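Local coordinates for uncharacterized protein (Escherichia coli O157:H7, PDB 4R29) that probably methylates a cysteine in the zinc fingers of the host proteins TAB2 and TAB3, using S-adenosylmethionine as methyl donor, and so blocks NF-kappaB activation, at residues V63-K66 against A67-F70; E139-D142 against F143-I146; R163-E166 against L167-K171. The protein carries 1 engineered substitution. One frame throughout, in Å; residues are numbered along the deposited sequence.

Contact 1 of 3, residues V63-K66 against A67-F70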
loop_
_atom_site.group_PDB
_atom_site.type_symbol
_atom_site.label_atom_id
_atom_site.label_comp_id
_atom_site.label_asym_id
_atom_site.label_seq_id
_atom_site.Cartn_x
_atom_site.Cartn_y
_atom_site.Cartn_z
ATOM N N VAL A 63 -10.989 12.871 12.551
ATOM C CA VAL A 63 -10.505 14.247 12.425
ATOM C C VAL A 63 -9.261 14.523 13.270
ATOM O O VAL A 63 -8.230 14.930 12.742
ATOM C CB VAL A 63 -11.599 15.277 12.776
ATOM C CG1 VAL A 63 -11.017 16.690 12.761
ATOM C CG2 VAL A 63 -12.770 15.171 11.806
ATOM N N ASN A 64 -9.346 14.293 14.577
ATOM C CA ASN A 64 -8.213 14.594 15.449
ATOM C C ASN A 64 -7.047 13.623 15.287
ATOM O O ASN A 64 -5.882 14.002 15.455
ATOM C CB ASN A 64 -8.640 14.670 16.919
ATOM C CG ASN A 64 -9.634 15.790 17.182
ATOM O OD1 ASN A 64 -10.425 15.718 18.124
ATOM N ND2 ASN A 64 -9.609 16.823 16.338
ATOM N N GLU A 65 -7.353 12.367 14.983
ATOM C CA GLU A 65 -6.297 11.401 14.740
ATOM C C GLU A 65 -5.580 11.797 13.455
ATOM O O GLU A 65 -4.353 11.825 13.408
ATOM C CB GLU A 65 -6.855 9.983 14.635
ATOM C CG GLU A 65 -5.803 8.900 14.395
ATOM C CD GLU A 65 -4.787 8.782 15.522
ATOM O OE1 GLU A 65 -4.844 9.595 16.475
ATOM O OE2 GLU A 65 -3.924 7.869 15.453
ATOM N N LYS A 66 -6.341 12.126 12.418
ATOM C CA LYS A 66 -5.726 12.497 11.156
ATOM C C LYS A 66 -4.789 13.697 11.310
ATOM O O LYS A 66 -3.683 13.700 10.771
ATOM C CB LYS A 66 -6.765 12.794 10.076
ATOM C CG LYS A 66 -6.124 13.150 8.732
ATOM C CD LYS A 66 -7.153 13.567 7.702
ATOM C CE LYS A 66 -6.605 14.674 6.794
ATOM N NZ LYS A 66 -7.662 15.286 5.926
ATOM N N ALA A 67 -5.234 14.714 12.038
ATOM C CA ALA A 67 -4.419 15.911 12.212
ATOM C C ALA A 67 -3.137 15.581 12.952
ATOM O O ALA A 67 -2.075 16.074 12.581
ATOM C CB ALA A 67 -5.197 17.004 12.930
ATOM N N ARG A 68 -3.228 14.744 13.992
ATOM C CA ARG A 68 -2.030 14.312 14.727
ATOM C C ARG A 68 -1.062 13.517 13.838
ATOM O O ARG A 68 0.148 13.750 13.840
ATOM C CB ARG A 68 -2.390 13.476 15.965
ATOM C CG ARG A 68 -2.850 14.287 17.181
ATOM C CD ARG A 68 -3.042 13.402 18.420
ATOM N NE ARG A 68 -3.990 12.311 18.180
ATOM C CZ ARG A 68 -5.282 12.351 18.500
ATOM N NH1 ARG A 68 -5.791 13.426 19.089
ATOM N NH2 ARG A 68 -6.069 11.313 18.233
ATOM N N ARG A 69 -1.589 12.569 13.082
ATOM C CA ARG A 69 -0.748 11.789 12.194
ATOM C C ARG A 69 -0.130 12.675 11.103
ATOM O O ARG A 69 1.035 12.502 10.739
ATOM C CB ARG A 69 -1.551 10.637 11.603
ATOM C CG ARG A 69 -2.113 9.712 12.672
ATOM C CD ARG A 69 -0.994 9.046 13.476
ATOM N NE ARG A 69 -0.374 7.971 12.708
ATOM C CZ ARG A 69 0.796 7.421 13.000
ATOM N NH1 ARG A 69 1.486 7.844 14.045
ATOM N NH2 ARG A 69 1.274 6.444 12.250
ATOM N N PHE A 70 -0.901 13.645 10.622
ATOM C CA PHE A 70 -0.438 14.543 9.562
ATOM C C PHE A 70 0.741 15.406 10.021
ATOM O O PHE A 70 1.695 15.620 9.268
ATOM C CB PHE A 70 -1.587 15.410 9.040
ATOM C CG PHE A 70 -1.233 16.238 7.831
ATOM C CD1 PHE A 70 -0.614 15.659 6.725
ATOM C CD2 PHE A 70 -1.550 17.594 7.786
ATOM C CE1 PHE A 70 -0.304 16.425 5.583
ATOM C CE2 PHE A 70 -1.240 18.363 6.671
ATOM C CZ PHE A 70 -0.617 17.776 5.562
#
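Residues 63-66 and 67-70 are successive turns of the alpha-helix 59-76, joined by four i to i+4 bonds in which Ala-67, Arg-68, Arg-69 and Phe-70 give their N-H to the carbonyls of Val-63, Asn-64, Glu-65 and Lys-66; the straightest runs from Arg-69 N to Glu-65 O (2.9 Å, 170°). On the surface of this helix an i to i+3 salt bridge joins Glu-65 to Arg-68. Their side chains cross at about a right angle, and Arg-68 NH2 meets Glu-65 OE1 at 2.7 Å, near the guanidinium plane. NE of Arg-68 reaches the same oxygen in a weak bond. The bend of Arg-68 at chi3 (-57°) folds its guanidinium back along the helix, one face over Asn-64 O. Glu-60, two turns before Arg-68, also forms a salt bridge with its NH2, so this cation is shared by two carboxylates. Lys-66 and Arg-69 have their salt-bridge partners outside the two turns, in Glu-127 and Asp-121, while Phe-70 packs on Ala-124 of helix 120-125. Glu-65 and Arg-69 run side by side: OE2 of Glu-65 touches CD of Arg-69 at 3.7 Å, but lies 4.5 Å from Arg-69 NE and well out of the guanidinium plane.

Contact 2 of 3, residues E139-D142 against F143-I146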
loop_
_atom_site.group_PDB
_atom_site.type_symbol
_atom_site.label_atom_id
_atom_site.label_comp_id
_atom_site.label_asym_id
_atom_site.label_seq_id
_atom_site.Cartn_x
_atom_site.Cartn_y
_atom_site.Cartn_z
ATOM N N GLU A 139 -7.218 -8.148 -4.001
ATOM C CA GLU A 139 -7.591 -9.442 -4.557
ATOM C C GLU A 139 -8.084 -10.372 -3.444
ATOM O O GLU A 139 -7.495 -10.423 -2.364
ATOM C CB GLU A 139 -6.358 -10.058 -5.229
ATOM C CG GLU A 139 -6.576 -11.429 -5.833
ATOM C CD GLU A 139 -7.483 -11.376 -7.041
ATOM O OE1 GLU A 139 -8.040 -10.286 -7.321
ATOM O OE2 GLU A 139 -7.632 -12.420 -7.707
ATOM N N ASN A 140 -9.169 -11.092 -3.697
ATOM C CA ASN A 140 -9.601 -12.142 -2.779
ATOM C C ASN A 140 -9.915 -11.649 -1.365
ATOM O O ASN A 140 -9.843 -12.414 -0.398
ATOM C CB ASN A 140 -8.558 -13.274 -2.723
ATOM C CG ASN A 140 -7.227 -12.832 -2.086
ATOM O OD1 ASN A 140 -7.174 -12.459 -0.906
ATOM N ND2 ASN A 140 -6.150 -12.875 -2.872
ATOM N N ASN A 141 -10.261 -10.376 -1.232
ATOM C CA ASN A 141 -10.629 -9.855 0.075
ATOM C C ASN A 141 -11.706 -8.790 -0.062
ATOM O O ASN A 141 -11.675 -7.972 -0.988
ATOM C CB ASN A 141 -9.403 -9.321 0.823
ATOM C CG ASN A 141 -9.708 -8.946 2.272
ATOM O OD1 ASN A 141 -10.304 -7.906 2.547
ATOM N ND2 ASN A 141 -9.273 -9.781 3.203
ATOM N N ASP A 142 -12.655 -8.815 0.868
ATOM C CA ASP A 142 -13.852 -7.987 0.793
ATOM C C ASP A 142 -13.697 -6.574 1.349
ATOM O O ASP A 142 -14.437 -5.670 0.971
ATOM C CB ASP A 142 -15.002 -8.671 1.524
ATOM C CG ASP A 142 -16.262 -8.668 0.712
ATOM O OD1 ASP A 142 -16.154 -8.446 -0.520
ATOM O OD2 ASP A 142 -17.351 -8.888 1.295
ATOM N N PHE A 143 -12.758 -6.375 2.256
ATOM C CA PHE A 143 -12.673 -5.077 2.913
ATOM C C PHE A 143 -11.322 -4.404 2.743
ATOM O O PHE A 143 -11.203 -3.201 2.935
ATOM C CB PHE A 143 -13.031 -5.192 4.400
ATOM C CG PHE A 143 -12.204 -6.202 5.159
ATOM C CD1 PHE A 143 -10.971 -5.849 5.695
ATOM C CD2 PHE A 143 -12.669 -7.493 5.355
ATOM C CE1 PHE A 143 -10.204 -6.775 6.402
ATOM C CE2 PHE A 143 -11.910 -8.428 6.063
ATOM C CZ PHE A 143 -10.676 -8.068 6.588
ATOM N N LEU A 144 -10.316 -5.193 2.377
ATOM C CA LEU A 144 -8.946 -4.725 2.299
ATOM C C LEU A 144 -8.659 -3.975 0.997
ATOM O O LEU A 144 -9.091 -4.384 -0.086
ATOM C CB LEU A 144 -7.993 -5.912 2.431
ATOM C CG LEU A 144 -7.105 -5.979 3.674
ATOM C CD1 LEU A 144 -7.761 -5.312 4.876
ATOM C CD2 LEU A 144 -6.718 -7.423 3.982
ATOM N N TYR A 145 -7.935 -2.866 1.119
ATOM C CA TYR A 145 -7.446 -2.125 -0.044
ATOM C C TYR A 145 -5.924 -2.053 -0.045
ATOM O O TYR A 145 -5.312 -1.872 0.995
ATOM C CB TYR A 145 -8.036 -0.719 -0.074
ATOM C CG TYR A 145 -9.493 -0.725 -0.407
ATOM C CD1 TYR A 145 -10.446 -0.999 0.568
ATOM C CD2 TYR A 145 -9.923 -0.492 -1.707
ATOM C CE1 TYR A 145 -11.789 -1.029 0.256
ATOM C CE2 TYR A 145 -11.269 -0.511 -2.027
ATOM C CZ TYR A 145 -12.197 -0.782 -1.042
ATOM O OH TYR A 145 -13.539 -0.800 -1.360
ATOM N N ILE A 146 -5.324 -2.220 -1.216
ATOM C CA ILE A 146 -3.889 -2.020 -1.388
ATOM C C ILE A 146 -3.601 -0.533 -1.623
ATOM O O ILE A 146 -4.301 0.130 -2.394
ATOM C CB ILE A 146 -3.358 -2.812 -2.611
ATOM C CG1 ILE A 146 -3.758 -4.280 -2.521
ATOM C CG2 ILE A 146 -1.842 -2.660 -2.748
ATOM C CD1 ILE A 146 -3.050 -5.007 -1.455
HETATM O O HOH W 1 -11.695 -5.142 -0.924
#
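Asn-141 OD1 accepts two backbone hydrogen bonds, from Phe-143 N at 2.9 Å and from Leu-144 N at 2.7 Å. The first makes an Asx turn, and the second extends the grip by one residue. The two donors approach from opposite faces of the amide plane, each tilted out of it by nearly 30°. The same oxygen also sits 3.6 Å above the centre of the Phe-143 ring, whose plane stands 78° from that of the amide. Phe-143 chi1 (55°) sets CG between its own backbone N and carbonyl carbon, turning the ring back over Asn-141. Leu-144 also packs on the amide: its CB lies 3.5 Å from Asn-141 CG, and CD2 of Leu-144 comes to 3.6 Å from Asn-141 ND2. A water then donates to both Asn-141 O and Leu-144 O, at 2.8 Å each, closing the backbone part of the turn. Farther out, the turn belongs to the hairpin between strands 131-137 and 145-151: Leu-144 pairs with Lys-138 through the backbone, and the Phe-143 ring meets that of Tyr-42. Two N-H groups on one carbonyl oxygen should restrain the rotation of the Asn-141 amide, whose side chain provides the acceptor for Phe-143 and Leu-144 at the turn.

Contact 3 of 3, residues R163-E166 against L167-K171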
loop_
_atom_site.group_PDB
_atom_site.type_symbol
_atom_site.label_atom_id
_atom_site.label_comp_id
_atom_site.label_asym_id
_atom_site.label_seq_id
_atom_site.Cartn_x
_atom_site.Cartn_y
_atom_site.Cartn_z
ATOM N N ARG A 163 5.210 -0.581 -12.158
ATOM C CA ARG A 163 5.864 -1.873 -12.223
ATOM C C ARG A 163 5.352 -2.815 -11.122
ATOM O O ARG A 163 5.193 -4.013 -11.333
ATOM C CB ARG A 163 7.372 -1.699 -12.133
ATOM C CG ARG A 163 8.169 -2.995 -12.252
ATOM C CD ARG A 163 8.094 -3.491 -13.674
ATOM N NE ARG A 163 8.934 -4.661 -13.917
ATOM C CZ ARG A 163 8.631 -5.610 -14.802
ATOM N NH1 ARG A 163 7.506 -5.534 -15.510
ATOM N NH2 ARG A 163 9.443 -6.639 -14.973
ATOM N N PHE A 164 5.070 -2.274 -9.952
ATOM C CA PHE A 164 4.493 -3.097 -8.909
ATOM C C PHE A 164 3.142 -3.665 -9.328
ATOM O O PHE A 164 2.864 -4.838 -9.114
ATOM C CB PHE A 164 4.340 -2.313 -7.608
ATOM C CG PHE A 164 3.463 -2.994 -6.604
ATOM C CD1 PHE A 164 3.955 -4.031 -5.832
ATOM C CD2 PHE A 164 2.132 -2.620 -6.454
ATOM C CE1 PHE A 164 3.147 -4.678 -4.902
ATOM C CE2 PHE A 164 1.315 -3.255 -5.524
ATOM C CZ PHE A 164 1.823 -4.290 -4.749
ATOM N N ILE A 165 2.300 -2.824 -9.912
ATOM C CA ILE A 165 0.965 -3.243 -10.311
ATOM C C ILE A 165 1.010 -4.369 -11.362
ATOM O O ILE A 165 0.214 -5.320 -11.315
ATOM C CB ILE A 165 0.142 -2.037 -10.792
ATOM C CG1 ILE A 165 -0.081 -1.067 -9.625
ATOM C CG2 ILE A 165 -1.198 -2.484 -11.378
ATOM C CD1 ILE A 165 -0.722 0.254 -10.050
ATOM N N GLU A 166 1.957 -4.263 -12.289
ATOM C CA GLU A 166 2.211 -5.337 -13.251
ATOM C C GLU A 166 2.632 -6.623 -12.564
ATOM O O GLU A 166 2.105 -7.690 -12.878
ATOM C CB GLU A 166 3.310 -4.946 -14.230
ATOM C CG GLU A 166 2.942 -3.812 -15.135
ATOM C CD GLU A 166 4.141 -3.320 -15.918
ATOM O OE1 GLU A 166 4.081 -2.186 -16.445
ATOM O OE2 GLU A 166 5.145 -4.064 -15.996
ATOM N N LEU A 167 3.602 -6.531 -11.651
ATOM C CA LEU A 167 4.048 -7.724 -10.957
ATOM C C LEU A 167 2.908 -8.255 -10.100
ATOM O O LEU A 167 2.650 -9.446 -10.067
ATOM C CB LEU A 167 5.307 -7.451 -10.124
ATOM C CG LEU A 167 6.538 -6.997 -10.922
ATOM C CD1 LEU A 167 7.719 -6.654 -10.032
ATOM C CD2 LEU A 167 6.931 -8.070 -11.935
ATOM N N TYR A 168 2.198 -7.363 -9.428
ATOM C CA TYR A 168 1.071 -7.778 -8.609
ATOM C C TYR A 168 0.001 -8.508 -9.429
ATOM O O TYR A 168 -0.599 -9.472 -8.962
ATOM C CB TYR A 168 0.448 -6.577 -7.934
ATOM C CG TYR A 168 -0.739 -6.923 -7.076
ATOM C CD1 TYR A 168 -0.560 -7.415 -5.788
ATOM C CD2 TYR A 168 -2.036 -6.757 -7.545
ATOM C CE1 TYR A 168 -1.634 -7.727 -4.988
ATOM C CE2 TYR A 168 -3.124 -7.071 -6.753
ATOM C CZ TYR A 168 -2.913 -7.555 -5.473
ATOM O OH TYR A 168 -3.973 -7.875 -4.663
ATOM N N ASN A 169 -0.248 -8.021 -10.637
ATOM C CA ASN A 169 -1.228 -8.638 -11.515
ATOM C C ASN A 169 -0.767 -10.006 -12.000
ATOM O O ASN A 169 -1.561 -10.919 -12.160
ATOM C CB ASN A 169 -1.521 -7.729 -12.712
ATOM C CG ASN A 169 -2.445 -6.579 -12.358
ATOM O OD1 ASN A 169 -3.233 -6.670 -11.420
ATOM N ND2 ASN A 169 -2.347 -5.486 -13.105
ATOM N N ILE A 170 0.528 -10.133 -12.255
ATOM C CA ILE A 170 1.062 -11.409 -12.653
ATOM C C ILE A 170 0.886 -12.403 -11.513
ATOM O O ILE A 170 0.404 -13.514 -11.725
ATOM C CB ILE A 170 2.530 -11.309 -12.999
ATOM C CG1 ILE A 170 2.709 -10.573 -14.326
ATOM C CG2 ILE A 170 3.152 -12.702 -13.048
ATOM C CD1 ILE A 170 4.175 -10.363 -14.683
ATOM N N LYS A 171 1.262 -11.995 -10.301
ATOM C CA LYS A 171 1.099 -12.866 -9.141
ATOM C C LYS A 171 -0.352 -13.317 -9.008
ATOM O O LYS A 171 -0.632 -14.505 -8.944
ATOM C CB LYS A 171 1.529 -12.177 -7.845
ATOM C CG LYS A 171 1.572 -13.124 -6.634
ATOM C CD LYS A 171 1.013 -12.466 -5.388
ATOM C CE LYS A 171 1.738 -12.915 -4.100
ATOM N NZ LYS A 171 2.045 -14.390 -4.031
#
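Arg-163 to Lys-171 span two turns of helix 155-181, which lies beside the sheet of this Rossmann-like methyltransferase. Regular i to i+4 backbone bonds tie the turns together; the shortest brings Tyr-168 N to 2.6 Å from Phe-164 O, almost in line with the carbonyl bond. The Phe-164 and Tyr-168 side chains run alongside each other and point the same way, their planes 30° apart but slid so far that the rings barely overlap, with centroids 5.8 Å apart. The touch is instead at the border, where Phe-164 CZ meets Tyr-168 CD1 at 4.1 Å and Tyr-168 CB sits over the rim of one Phe-164 face. Phe-164 also packs on Gln-111, which binds S-adenosylmethionine, and on Met-198 and Ile-201 of helix 186-201, consistent with a second-shell place beside the cofactor pocket. Tyr-168 OH makes a weak hydrogen bond with Glu-139 N. Ile-165 and Asn-169 also lie side by side, a methyl against an amide, with Ile-165 CG2 3.6 Å from Asn-169 ND2. The bend of Arg-163 at chi2 (71°) carries its guanidinium to Leu-167, whose CD2 lies over the centre of one face, while Arg-163 NH1 makes a salt bridge with Glu-166 OE2, in the guanidinium plane, at 2.8 Å.

Overall arrangement
The three contacts follow in series along the chain, none nested within or crossing another, and each is local. Contact 1 comes first, within helix 59-76 at one side of the molecule, where that helix is packed against helix 120-125. After strand 131-137, contact 2 closes the hairpin turn that returns the chain into strand 145-151, the middle strand of the three-stranded antiparallel sheet. The next element is helix 155-181, which carries contact 3. Contacts 2 and 3 touch: Ile-146 CG2 lies 4.2 Å from Phe-164 CE2, joining sheet to helix. Contact 1 stays apart, its centre about 32 Å from that of contact 3, across the centre of the chain.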